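Side-chain contacts in condensin complex subunit 3 (Schizosaccharomyces pombe, PDB 5OQR), which serves as a regulatory subunit of condensin, the complex required to convert interphase chromatin into condensed, mitotic-like chromosomes: residues A[596-599]-A[600-603]; A[628-631]-A[632-636]; A[641-644]-A[645-649]. All blocks are in the same frame, centred on the assembly; numbering follows the deposited sequence.

Contact 1 (A[596-599]-A[600-603]); sequences ILHY and RDEL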
loop_
_atom_site.group_PDB
_atom_site.type_symbol
_atom_site.label_atom_id
_atom_site.label_comp_id
_atom_site.label_asym_id
_atom_site.label_seq_id
_atom_site.Cartn_x
_atom_site.Cartn_y
_atom_site.Cartn_z
ATOM N N ILE A 596 12.531 19.014 5.853
ATOM C CA ILE A 596 12.168 20.142 6.704
ATOM C C ILE A 596 13.278 21.182 6.727
ATOM O O ILE A 596 13.024 22.385 6.601
ATOM C CB ILE A 596 11.836 19.652 8.129
ATOM C CG1 ILE A 596 10.698 18.628 8.103
ATOM C CG2 ILE A 596 11.449 20.824 9.020
ATOM C CD1 ILE A 596 10.522 17.894 9.407
ATOM N N LEU A 597 14.523 20.737 6.891
ATOM C CA LEU A 597 15.639 21.631 7.166
ATOM C C LEU A 597 16.636 21.766 6.024
ATOM O O LEU A 597 17.424 22.715 6.035
ATOM C CB LEU A 597 16.396 21.149 8.413
ATOM C CG LEU A 597 16.128 21.855 9.745
ATOM C CD1 LEU A 597 14.647 22.047 10.008
ATOM C CD2 LEU A 597 16.765 21.070 10.877
ATOM N N HIS A 598 16.624 20.862 5.048
ATOM C CA HIS A 598 17.721 20.738 4.092
ATOM C C HIS A 598 19.042 20.604 4.846
ATOM O O HIS A 598 19.950 21.429 4.739
ATOM C CB HIS A 598 17.757 21.919 3.117
ATOM C CG HIS A 598 16.719 21.847 2.043
ATOM N ND1 HIS A 598 16.586 20.759 1.207
ATOM C CD2 HIS A 598 15.769 22.732 1.660
ATOM C CE1 HIS A 598 15.595 20.974 0.362
ATOM N NE2 HIS A 598 15.082 22.164 0.615
ATOM N N TYR A 599 19.124 19.533 5.630
ATOM C CA TYR A 599 20.232 19.307 6.554
ATOM C C TYR A 599 21.282 18.455 5.855
ATOM O O TYR A 599 21.270 17.226 5.930
ATOM C CB TYR A 599 19.723 18.648 7.830
ATOM C CG TYR A 599 20.786 18.351 8.862
ATOM C CD1 TYR A 599 21.292 19.354 9.674
ATOM C CD2 TYR A 599 21.271 17.064 9.037
ATOM C CE1 TYR A 599 22.259 19.088 10.620
ATOM C CE2 TYR A 599 22.238 16.787 9.980
ATOM C CZ TYR A 599 22.727 17.803 10.771
ATOM O OH TYR A 599 23.691 17.536 11.716
ATOM N N ARG A 600 22.203 19.123 5.161
ATOM C CA ARG A 600 23.332 18.459 4.512
ATOM C C ARG A 600 22.853 17.407 3.515
ATOM O O ARG A 600 23.339 16.275 3.493
ATOM C CB ARG A 600 24.258 17.835 5.556
ATOM C CG ARG A 600 24.351 18.618 6.855
ATOM C CD ARG A 600 25.365 18.005 7.799
ATOM N NE ARG A 600 26.737 18.295 7.393
ATOM C CZ ARG A 600 27.814 17.738 7.935
ATOM N NH1 ARG A 600 29.019 18.071 7.499
ATOM N NH2 ARG A 600 27.691 16.845 8.905
ATOM N N ASP A 601 21.883 17.793 2.683
ATOM C CA ASP A 601 21.277 16.852 1.744
ATOM C C ASP A 601 22.343 16.071 0.991
ATOM O O ASP A 601 22.323 14.839 0.959
ATOM C CB ASP A 601 20.381 17.594 0.752
ATOM C CG ASP A 601 19.471 18.594 1.419
ATOM O OD1 ASP A 601 19.904 19.219 2.405
ATOM O OD2 ASP A 601 18.325 18.763 0.954
ATOM N N GLU A 602 23.290 16.789 0.384
ATOM C CA GLU A 602 24.334 16.158 -0.417
ATOM C C GLU A 602 25.011 15.027 0.345
ATOM O O GLU A 602 25.274 13.956 -0.216
ATOM C CB GLU A 602 25.375 17.198 -0.839
ATOM C CG GLU A 602 24.807 18.554 -1.261
ATOM C CD GLU A 602 24.587 19.503 -0.088
ATOM O OE1 GLU A 602 25.260 19.340 0.951
ATOM O OE2 GLU A 602 23.723 20.398 -0.202
ATOM N N LEU A 603 25.297 15.247 1.628
ATOM C CA LEU A 603 26.062 14.274 2.401
ATOM C C LEU A 603 25.241 13.027 2.700
ATOM O O LEU A 603 25.779 11.914 2.713
ATOM C CB LEU A 603 26.555 14.922 3.695
ATOM C CG LEU A 603 27.479 14.071 4.568
ATOM C CD1 LEU A 603 28.827 13.869 3.899
ATOM C CD2 LEU A 603 27.647 14.699 5.945
#
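His598 and Asp601 reach each other because both turn their side chains back beside their own backbone N. CG lies anti to the carbonyl carbon in each, with chi1 -77° in His598 and -46° in Asp601. The imidazole then meets the carboxylate across the turn. His598 ND1 donates to Asp601 OD2 at 2.7 Å, and the bond is nearly straight (165° at the hydrogen). The acceptor lies close to the ring plane, and the N-H points at the syn lone pair of OD2. Ring and carboxylate are nearly coplanar. This bond probably fixes the rotation of the imidazole. OD2 is gripped a second time by the hydroxyl of Tyr634, and Arg644 adds a weak, long ion pair. The buried carboxylate is therefore likely to stay ionised.

Tyr599 and Arg600 form the other half of the contact. Their side chains run alongside each other in the same direction. Arg600 CG sits over the centre of the Tyr599 ring, 4.0 Å from its centroid, in a CH-pi contact. Arg600 CD continues over the same ring, 4.0 Å from Tyr599 CZ. The guanidinium is turned steeply to the ring, and Leu603 CD2 lies over one of its faces. Arg600 NH2 is hydrogen-bonded to Ser567 OG.

The chain turns here between two helices. His598 leaves the first with positive phi, and Arg600 takes the N-cap position of the next one. A weak bond joins Arg600 N to His598 O at 3.3 Å. The whole turn links helix 580-597 to helix 601-613. Tyr599 leans on helix 563-574, while His598 touches Asn641 and Arg644 on helix 639-661.

Contact 2 (A[628-631]-A[632-636]); sequences GYFF and PVYAF
Tyr629 offers one ring face to Val633. The methyl CG2 of Val633 sits over it, shifted toward the rim, 3.5 Å from Tyr629 CZ. Phe630 is used in the same way one residue on. Tyr634 CB lies over one face of the Phe630 ring, 3.6 Å from Phe630 CE2, and Phe631 CE1 lies at its edge, in plane. The Phe631 ring in turn takes Phe630 CD1 over one face. The Phe630 and Tyr634 rings are near parallel, with planes at 24°. They are slid so far apart that they barely overlap, with centroids 5.2 Å apart.

Phe630 and Tyr634 both hold CG anti to the backbone N (chi1 153° and 180°). The two side chains therefore lie side by side. Phe630 packs on Leu594 and Leu608, and Tyr634 on Leu605. Phe631 stacks on Trp682.

Two backbone hydrogen bonds continue the helix across the kink at Pro632. Tyr634 N donates to Phe630 O at 2.7 Å, and Ala635 N to Phe631 O at 2.8 Å. Pro632 has no N-H to give to the turn before it. Its CD lies 3.4 Å from Gly628 O instead. Phe631 CB also packs on this CD.

The pairs Tyr629 with Val633 and Phe630 with Tyr634 are four residues apart on one helix. Tyr629 also meets a polar side chain of another protein chain. The protein is a strand-free HEAT-repeat protein. Its proline-kinked helix 621-635 packs against helices 580-597 and 601-613, consistent with a helical solenoid.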
loop_
_atom_site.group_PDB
_atom_site.type_symbol
_atom_site.label_atom_id
_atom_site.label_comp_id
_atom_site.label_asym_id
_atom_site.label_seq_id
_atom_site.Cartn_x
_atom_site.Cartn_y
_atom_site.Cartn_z
ATOM N N GLY A 628 10.439 4.797 0.789
ATOM C CA GLY A 628 9.513 4.677 -0.321
ATOM C C GLY A 628 8.613 5.887 -0.453
ATOM O O GLY A 628 8.145 6.202 -1.549
ATOM N N TYR A 629 8.361 6.579 0.656
ATOM C CA TYR A 629 7.557 7.794 0.645
ATOM C C TYR A 629 8.404 9.053 0.536
ATOM O O TYR A 629 7.954 10.046 -0.043
ATOM C CB TYR A 629 6.700 7.867 1.914
ATOM C CG TYR A 629 5.994 9.192 2.089
ATOM C CD1 TYR A 629 6.479 10.147 2.971
ATOM C CD2 TYR A 629 4.858 9.494 1.359
ATOM C CE1 TYR A 629 5.845 11.362 3.125
ATOM C CE2 TYR A 629 4.216 10.705 1.506
ATOM C CZ TYR A 629 4.714 11.635 2.389
ATOM O OH TYR A 629 4.071 12.845 2.534
ATOM N N PHE A 630 9.626 9.028 1.070
ATOM C CA PHE A 630 10.445 10.235 1.118
ATOM C C PHE A 630 10.979 10.607 -0.260
ATOM O O PHE A 630 10.861 11.761 -0.689
ATOM C CB PHE A 630 11.593 10.036 2.108
ATOM C CG PHE A 630 12.810 10.858 1.799
ATOM C CD1 PHE A 630 13.842 10.330 1.042
ATOM C CD2 PHE A 630 12.926 12.154 2.267
ATOM C CE1 PHE A 630 14.961 11.079 0.753
ATOM C CE2 PHE A 630 14.045 12.908 1.982
ATOM C CZ PHE A 630 15.063 12.370 1.223
ATOM N N PHE A 631 11.580 9.649 -0.967
ATOM C CA PHE A 631 12.240 9.975 -2.231
ATOM C C PHE A 631 11.308 10.667 -3.214
ATOM O O PHE A 631 11.695 11.709 -3.769
ATOM C CB PHE A 631 12.858 8.709 -2.836
ATOM C CG PHE A 631 14.145 8.288 -2.183
ATOM C CD1 PHE A 631 15.230 9.144 -2.147
ATOM C CD2 PHE A 631 14.273 7.035 -1.615
ATOM C CE1 PHE A 631 16.413 8.764 -1.547
ATOM C CE2 PHE A 631 15.455 6.648 -1.013
ATOM C CZ PHE A 631 16.527 7.515 -0.982
ATOM N N PRO A 632 10.095 10.179 -3.474
ATOM C CA PRO A 632 9.201 10.936 -4.367
ATOM C C PRO A 632 8.856 12.317 -3.837
ATOM O O PRO A 632 8.802 13.278 -4.610
ATOM C CB PRO A 632 7.961 10.035 -4.463
ATOM C CG PRO A 632 8.429 8.688 -4.073
ATOM C CD PRO A 632 9.501 8.898 -3.064
ATOM N N VAL A 633 8.616 12.439 -2.530
ATOM C CA VAL A 633 8.263 13.731 -1.947
ATOM C C VAL A 633 9.427 14.703 -2.079
ATOM O O VAL A 633 9.249 15.873 -2.439
ATOM C CB VAL A 633 7.839 13.550 -0.477
ATOM C CG1 VAL A 633 7.852 14.879 0.280
ATOM C CG2 VAL A 633 6.464 12.930 -0.408
ATOM N N TYR A 634 10.635 14.234 -1.773
ATOM C CA TYR A 634 11.810 15.094 -1.835
ATOM C C TYR A 634 12.171 15.418 -3.279
ATOM O O TYR A 634 12.376 16.585 -3.633
ATOM C CB TYR A 634 12.973 14.411 -1.118
ATOM C CG TYR A 634 14.266 15.189 -1.099
ATOM C CD1 TYR A 634 15.264 14.933 -2.029
ATOM C CD2 TYR A 634 14.500 16.166 -0.143
ATOM C CE1 TYR A 634 16.452 15.631 -2.013
ATOM C CE2 TYR A 634 15.686 16.870 -0.119
ATOM C CZ TYR A 634 16.658 16.598 -1.056
ATOM O OH TYR A 634 17.840 17.296 -1.037
ATOM N N ALA A 635 12.233 14.396 -4.134
ATOM C CA ALA A 635 12.673 14.599 -5.511
ATOM C C ALA A 635 11.694 15.469 -6.285
ATOM O O ALA A 635 12.096 16.418 -6.965
ATOM C CB ALA A 635 12.851 13.249 -6.204
ATOM N N PHE A 636 10.404 15.158 -6.201
ATOM C CA PHE A 636 9.405 15.831 -7.019
ATOM C C PHE A 636 8.912 17.139 -6.414
ATOM O O PHE A 636 8.051 17.791 -7.013
ATOM C CB PHE A 636 8.222 14.893 -7.260
ATOM C CG PHE A 636 8.603 13.607 -7.931
ATOM C CD1 PHE A 636 9.564 13.589 -8.929
ATOM C CD2 PHE A 636 8.010 12.415 -7.560
ATOM C CE1 PHE A 636 9.920 12.409 -9.548
ATOM C CE2 PHE A 636 8.363 11.228 -8.177
ATOM C CZ PHE A 636 9.320 11.227 -9.171
#

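Contact 3 (A[641-644]-A[645-649]); sequences NQWR and IATIF
Trp643 O is held twice by Thr647. The hydroxyl OG1 of Thr647 donates to Trp643 O at 2.9 Å, and Thr647 N adds a weak bond to the same oxygen at 3.0 Å. The hydroxyl approaches from above the carbonyl plane rather than along a lone pair. It can do so because OG1 is turned beside its own backbone N (chi1 -64°), which aims it back up the helix. Thr647 OG1 also lies 3.6 Å from Trp643 CD1. The indole and the threonine cross at an angle, and the indole itself stacks on His709. With Thr647 replaced by alanine, Trp643 O is likely to lose its hydroxyl partner, and a small gap would probably open beside the indole.

The two preceding amides also bond back. Ala646 N reaches Gln642 O at 3.1 Å, with 162° at the hydrogen, and Ile645 N reaches Asn641 O at 3.3 Å. Ile645 N has a second, weak bond to Gln642 O. Ile645 CG1 packs against the same Asn641 O.

The polar ends of Asn641 and Gln642 work elsewhere. Asn641 ND2 bonds to Tyr634 O, and Gln642 NE2 to the carbonyl oxygens of Trp682 and Asp684. This suggests that the hydroxyl supplements the weak backbone bond here, while the side-chain amides tie the helix to its neighbours.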
loop_
_atom_site.group_PDB
_atom_site.type_symbol
_atom_site.label_atom_id
_atom_site.label_comp_id
_atom_site.label_asym_id
_atom_site.label_seq_id
_atom_site.Cartn_x
_atom_site.Cartn_y
_atom_site.Cartn_z
ATOM N N ASN A 641 16.012 19.745 -5.694
ATOM C CA ASN A 641 16.186 18.425 -5.100
ATOM C C ASN A 641 16.568 17.397 -6.153
ATOM O O ASN A 641 17.391 16.513 -5.895
ATOM C CB ASN A 641 14.911 17.998 -4.376
ATOM C CG ASN A 641 14.673 18.781 -3.105
ATOM O OD1 ASN A 641 15.571 19.449 -2.596
ATOM N ND2 ASN A 641 13.459 18.698 -2.579
ATOM N N GLN A 642 15.978 17.493 -7.345
ATOM C CA GLN A 642 16.374 16.606 -8.433
ATOM C C GLN A 642 17.829 16.832 -8.814
ATOM O O GLN A 642 18.549 15.882 -9.136
ATOM C CB GLN A 642 15.460 16.815 -9.639
ATOM C CG GLN A 642 14.001 16.517 -9.355
ATOM C CD GLN A 642 13.144 16.518 -10.605
ATOM O OE1 GLN A 642 13.025 17.529 -11.289
ATOM N NE2 GLN A 642 12.540 15.377 -10.907
ATOM N N TRP A 643 18.283 18.086 -8.764
ATOM C CA TRP A 643 19.672 18.388 -9.089
ATOM C C TRP A 643 20.623 17.717 -8.108
ATOM O O TRP A 643 21.645 17.150 -8.511
ATOM C CB TRP A 643 19.883 19.901 -9.095
ATOM C CG TRP A 643 21.205 20.337 -9.643
ATOM C CD1 TRP A 643 22.385 20.421 -8.968
ATOM C CD2 TRP A 643 21.481 20.761 -10.983
ATOM N NE1 TRP A 643 23.378 20.867 -9.801
ATOM C CE2 TRP A 643 22.848 21.084 -11.045
ATOM C CE3 TRP A 643 20.704 20.898 -12.136
ATOM C CZ2 TRP A 643 23.457 21.532 -12.214
ATOM C CZ3 TRP A 643 21.308 21.342 -13.292
ATOM C CH2 TRP A 643 22.671 21.656 -13.323
ATOM N N ARG A 644 20.304 17.770 -6.814
ATOM C CA ARG A 644 21.157 17.140 -5.811
ATOM C C ARG A 644 21.264 15.638 -6.027
ATOM O O ARG A 644 22.302 15.041 -5.723
ATOM C CB ARG A 644 20.616 17.424 -4.410
ATOM C CG ARG A 644 20.588 18.890 -4.028
ATOM C CD ARG A 644 20.087 19.069 -2.608
ATOM N NE ARG A 644 19.963 20.475 -2.231
ATOM C CZ ARG A 644 18.829 21.168 -2.234
ATOM N NH1 ARG A 644 17.685 20.600 -2.590
ATOM N NH2 ARG A 644 18.834 22.443 -1.872
ATOM N N ILE A 645 20.207 15.009 -6.542
ATOM C CA ILE A 645 20.233 13.565 -6.748
ATOM C C ILE A 645 21.102 13.217 -7.949
ATOM O O ILE A 645 21.848 12.233 -7.927
ATOM C CB ILE A 645 18.798 13.026 -6.902
ATOM C CG1 ILE A 645 17.993 13.313 -5.631
ATOM C CG2 ILE A 645 18.810 11.525 -7.191
ATOM C CD1 ILE A 645 16.510 13.053 -5.761
ATOM N N ALA A 646 21.028 14.019 -9.013
ATOM C CA ALA A 646 21.893 13.800 -10.165
ATOM C C ALA A 646 23.355 14.041 -9.817
ATOM O O ALA A 646 24.245 13.463 -10.450
ATOM C CB ALA A 646 21.463 14.704 -11.320
ATOM N N THR A 647 23.624 14.874 -8.811
ATOM C CA THR A 647 24.999 15.197 -8.450
ATOM C C THR A 647 25.704 14.027 -7.772
ATOM O O THR A 647 26.934 13.930 -7.834
ATOM C CB THR A 647 25.014 16.427 -7.546
ATOM O OG1 THR A 647 24.511 17.552 -8.275
ATOM C CG2 THR A 647 26.423 16.739 -7.052
ATOM N N ILE A 648 24.956 13.144 -7.115
ATOM C CA ILE A 648 25.514 11.955 -6.482
ATOM C C ILE A 648 25.028 10.680 -7.140
ATOM O O ILE A 648 25.475 9.587 -6.764
ATOM C CB ILE A 648 25.220 11.930 -4.966
ATOM C CG1 ILE A 648 23.718 12.035 -4.679
ATOM C CG2 ILE A 648 25.961 13.053 -4.265
ATOM C CD1 ILE A 648 23.005 10.708 -4.608
ATOM N N PHE A 649 24.123 10.789 -8.111
ATOM C CA PHE A 649 23.639 9.659 -8.894
ATOM C C PHE A 649 24.732 8.642 -9.207
ATOM O O PHE A 649 24.654 7.478 -8.800
ATOM C CB PHE A 649 23.026 10.209 -10.186
ATOM C CG PHE A 649 22.351 9.177 -11.041
ATOM C CD1 PHE A 649 23.091 8.293 -11.806
ATOM C CD2 PHE A 649 20.973 9.114 -11.102
ATOM C CE1 PHE A 649 22.467 7.355 -12.595
ATOM C CE2 PHE A 649 20.347 8.181 -11.892
ATOM C CZ PHE A 649 21.092 7.299 -12.639
#

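How the contacts relate
The three contacts follow one another along the chain and meet around the carboxylate of Asp601. Contact 1 and contact 2 have centres 14 Å apart and join where Asp601 OD2 lies 2.5 Å from Tyr634 OH. Contact 3 reaches the same spot: Arg644 CD lies 3.7 Å from Asp601 CB and 3.3 Å from Tyr634 OH. His598 CE1 packs 3.3 Å from Asn641 OD1. Contacts 2 and 3 join where Asn641 ND2 lies 2.6 Å from Tyr634 O, across the turn between helices 621-635 and 639-661. Ala635 CB rests on Ile645 CD1. All three contacts lie where helices 580-597, 601-613, 621-635 and 639-661 meet.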